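Local atomic coordinates of nascent polypeptide-associated complex protein (Methanothermobacter marburgensis, PDB entry 1TR8), a protein that probably contacts nascent polypeptide chains as they emerge from the ribosome, and binds ribosomal RNA. Residues P34-M39 with K45-T50. Sequence-based numbering, arbitrary orientation.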
ATOM      1  N   PRO A  34       0.469 -17.938   1.466  1.00 59.70           N
ATOM      2  CA  PRO A  34       1.720 -18.438   0.947  1.00 59.12           C
ATOM      3  C   PRO A  34       2.583 -19.077   2.012  1.00 59.01           C
ATOM      4  O   PRO A  34       2.374 -18.859   3.210  1.00 58.94           O
ATOM      5  CB  PRO A  34       2.391 -17.163   0.445  1.00 60.04           C
ATOM      6  CG  PRO A  34       1.846 -16.107   1.292  1.00 58.31           C
ATOM      7  CD  PRO A  34       0.448 -16.470   1.547  1.00 59.08           C
ATOM      8  N   LYS A  35       3.550 -19.865   1.563  1.00 58.26           N
ATOM      9  CA  LYS A  35       4.663 -20.272   2.397  1.00 58.23           C
ATOM     10  C   LYS A  35       5.805 -19.264   2.203  1.00 57.75           C
ATOM     11  O   LYS A  35       6.127 -18.876   1.078  1.00 56.86           O
ATOM     12  CB  LYS A  35       5.107 -21.684   2.017  1.00 60.06           C
ATOM     13  CG  LYS A  35       6.386 -22.089   2.723  1.00 63.13           C
ATOM     14  CD  LYS A  35       6.385 -23.550   3.163  1.00 66.79           C
ATOM     15  CE  LYS A  35       7.459 -23.724   4.231  1.00 68.25           C
ATOM     16  NZ  LYS A  35       7.952 -22.368   4.690  1.00 70.25           N
ATOM     17  N   VAL A  36       6.387 -18.804   3.303  1.00 56.48           N
ATOM     18  CA  VAL A  36       7.384 -17.748   3.245  1.00 57.11           C
ATOM     19  C   VAL A  36       8.615 -18.070   4.094  1.00 57.74           C
ATOM     20  O   VAL A  36       8.505 -18.443   5.258  1.00 58.32           O
ATOM     21  CB  VAL A  36       6.817 -16.387   3.704  1.00 56.18           C
ATOM     22  CG1 VAL A  36       7.884 -15.310   3.606  1.00 55.86           C
ATOM     23  CG2 VAL A  36       5.579 -15.995   2.909  1.00 55.35           C
ATOM     24  N   ASN A  37       9.779 -17.946   3.465  1.00 58.37           N
ATOM     25  CA  ASN A  37      11.078 -18.055   4.108  1.00 59.50           C
ATOM     26  C   ASN A  37      11.804 -16.715   4.056  1.00 59.39           C
ATOM     27  O   ASN A  37      11.611 -15.928   3.132  1.00 58.52           O
ATOM     28  CB  ASN A  37      11.924 -19.098   3.381  1.00 60.63           C
ATOM     29  CG  ASN A  37      11.474 -20.507   3.684  1.00 64.59           C
ATOM     30  OD1 ASN A  37      10.658 -20.721   4.577  1.00 72.07           O
ATOM     31  ND2 ASN A  37      11.988 -21.477   2.934  1.00 68.77           N
ATOM     32  N   VAL A  38      12.660 -16.473   5.038  1.00 59.68           N
ATOM     33  CA  VAL A  38      13.420 -15.233   5.097  1.00 60.71           C
ATOM     34  C   VAL A  38      14.891 -15.475   5.463  1.00 60.72           C
ATOM     35  O   VAL A  38      15.233 -16.408   6.176  1.00 60.74           O
ATOM     36  CB  VAL A  38      12.758 -14.229   6.073  1.00 59.29           C
ATOM     37  CG1 VAL A  38      12.773 -14.754   7.473  1.00 59.34           C
ATOM     38  CG2 VAL A  38      13.454 -12.854   6.016  1.00 59.38           C
HETATM   39  N   MSE A  39      15.757 -14.618   4.939  1.00 62.00           N
HETATM   40  CA  MSE A  39      17.167 -14.579   5.322  1.00 62.94           C
HETATM   41  C   MSE A  39      17.678 -13.155   5.194  1.00 62.64           C
HETATM   42  O   MSE A  39      17.137 -12.362   4.433  1.00 62.23           O
HETATM   43  CB  MSE A  39      18.018 -15.507   4.457  1.00 62.82           C
HETATM   44  CG  MSE A  39      17.927 -15.277   2.964  0.60 63.53           C
HETATM   45 SE   MSE A  39      19.646 -15.709   2.180  0.60 70.85          SE
HETATM   46  CE  MSE A  39      20.300 -13.922   2.217  0.60 67.98           C
ATOM     47  N   LYS A  45      17.174  -7.990   3.392  1.00 57.04           N
ATOM     48  CA  LYS A  45      16.365  -9.183   3.605  1.00 55.19           C
ATOM     49  C   LYS A  45      16.110  -9.787   2.237  1.00 53.49           C
ATOM     50  O   LYS A  45      16.025  -9.072   1.242  1.00 52.94           O
ATOM     51  CB  LYS A  45      15.021  -8.819   4.246  1.00 55.26           C
ATOM     52  CG  LYS A  45      15.075  -8.390   5.704  1.00 57.55           C
ATOM     53  CD  LYS A  45      15.323  -9.577   6.624  1.00 59.10           C
ATOM     54  CE  LYS A  45      15.107  -9.223   8.089  1.00 58.52           C
ATOM     55  NZ  LYS A  45      13.764  -8.663   8.296  1.00 63.69           N
ATOM     56  N   THR A  46      16.071 -11.108   2.179  1.00 52.18           N
ATOM     57  CA  THR A  46      15.534 -11.803   1.027  1.00 51.53           C
ATOM     58  C   THR A  46      14.395 -12.672   1.520  1.00 51.95           C
ATOM     59  O   THR A  46      14.542 -13.422   2.486  1.00 50.80           O
ATOM     60  CB  THR A  46      16.627 -12.620   0.290  1.00 51.13           C
ATOM     61  OG1 THR A  46      17.516 -11.712  -0.360  1.00 48.13           O
ATOM     62  CG2 THR A  46      16.053 -13.409  -0.877  1.00 50.27           C
ATOM     63  N   TYR A  47      13.233 -12.474   0.901  1.00 52.55           N
ATOM     64  CA  TYR A  47      12.050 -13.282   1.181  1.00 53.64           C
ATOM     65  C   TYR A  47      11.751 -14.189   0.003  1.00 53.00           C
ATOM     66  O   TYR A  47      11.720 -13.711  -1.123  1.00 52.43           O
ATOM     67  CB  TYR A  47      10.840 -12.385   1.406  1.00 54.16           C
ATOM     68  CG  TYR A  47      10.939 -11.552   2.645  1.00 56.93           C
ATOM     69  CD1 TYR A  47      10.562 -12.067   3.878  1.00 57.84           C
ATOM     70  CD2 TYR A  47      11.407 -10.245   2.585  1.00 55.95           C
ATOM     71  CE1 TYR A  47      10.646 -11.293   5.022  1.00 57.65           C
ATOM     72  CE2 TYR A  47      11.505  -9.478   3.719  1.00 57.13           C
ATOM     73  CZ  TYR A  47      11.122 -10.005   4.938  1.00 57.42           C
ATOM     74  OH  TYR A  47      11.269  -9.247   6.085  1.00 60.27           O
ATOM     75  N   GLN A  48      11.622 -15.489   0.276  1.00 52.67           N
ATOM     76  CA  GLN A  48      11.073 -16.452  -0.681  1.00 51.48           C
ATOM     77  C   GLN A  48       9.619 -16.756  -0.336  1.00 49.63           C
ATOM     78  O   GLN A  48       9.315 -17.263   0.744  1.00 48.15           O
ATOM     79  CB  GLN A  48      11.839 -17.763  -0.691  1.00 50.30           C
ATOM     80  CG  GLN A  48      13.242 -17.665  -1.205  1.00 53.63           C
ATOM     81  CD  GLN A  48      13.773 -19.001  -1.702  1.00 55.42           C
ATOM     82  OE1 GLN A  48      14.335 -19.071  -2.796  1.00 61.41           O
ATOM     83  NE2 GLN A  48      13.541 -20.066  -0.941  1.00 49.80           N
ATOM     84  N   VAL A  49       8.773 -16.583  -1.343  1.00 48.78           N
ATOM     85  CA  VAL A  49       7.324 -16.598  -1.214  1.00 49.08           C
ATOM     86  C   VAL A  49       6.770 -17.530  -2.262  1.00 49.03           C
ATOM     87  O   VAL A  49       6.886 -17.290  -3.457  1.00 48.91           O
ATOM     88  CB  VAL A  49       6.707 -15.222  -1.477  1.00 48.41           C
ATOM     89  CG1 VAL A  49       5.183 -15.278  -1.329  1.00 51.38           C
ATOM     90  CG2 VAL A  49       7.269 -14.220  -0.533  1.00 50.89           C
ATOM     91  N   THR A  50       6.144 -18.590  -1.783  1.00 50.45           N
ATOM     92  CA  THR A  50       5.585 -19.614  -2.634  1.00 51.19           C
ATOM     93  C   THR A  50       4.092 -19.757  -2.353  1.00 51.57           C
ATOM     94  O   THR A  50       3.655 -19.837  -1.205  1.00 51.44           O
ATOM     95  CB  THR A  50       6.322 -20.923  -2.353  1.00 52.05           C
ATOM     96  OG1 THR A  50       7.712 -20.744  -2.663  1.00 52.36           O
ATOM     97  CG2 THR A  50       5.843 -22.036  -3.265  1.00 51.06           C
TER
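The carbonyl oxygen of Gln48 is gripped twice from strand 35-39: Asn37 N donates a hydrogen bond to Gln48 O at 2.8 Å, in the carbonyl plane, while Val36 CA brings its hydrogen to the same oxygen in a weaker CA-H...O contact of 3.2 Å. Lys35 with Thr50, Asn37 with Gln48 and Met39 with Thr46 are antiparallel hydrogen-bonded pairs, each closed by two backbone bonds. Val36 with Val49 and Val38 with Tyr47 are the non-hydrogen-bonded pairs between them.

Those intervening residues share one face and make it apolar. Val38 and Tyr47 lie side by side: Val38 CG2 reaches Tyr47 CE1 at 3.4 Å, approaching the ring obliquely. With chi1 at 64°, Val38 holds this methyl trans to its own backbone nitrogen. Val36 CG1 touches the same ring at Tyr47 CD1, 4.2 Å away, and Pro34 CB meets Val49 CG1 at 3.8 Å. Beta-branched valine and flat tyrosine both favour extended backbone, and here they bury each other at least partly. Lys45 CD lies 3.8 Å from Val38 CG2, in a direction roughly perpendicular to that of the ring.

The other face is more polar. There Met39 CG runs alongside Thr46 CB at 4.0 Å, a flexible chain, modelled as selenomethionine, beside a compact threonine. Lys35 turns its amine to a salt bridge with Asp13. Thr46 and Thr50, beta-branched too, suit a strand, and their hydroxyls hydrogen-bond to Thr50 and Thr46 of the second subunit.

The contact joins the arms of the beta hairpin of strands 35-41 and 44-51 in the NAC domain. Strand 12-14 flanks its first arm, Val20 of strand 19-23 packs on Pro34 and Val49, and the second arm pairs antiparallel with a strand of the second subunit, carrying the sheet across the interface.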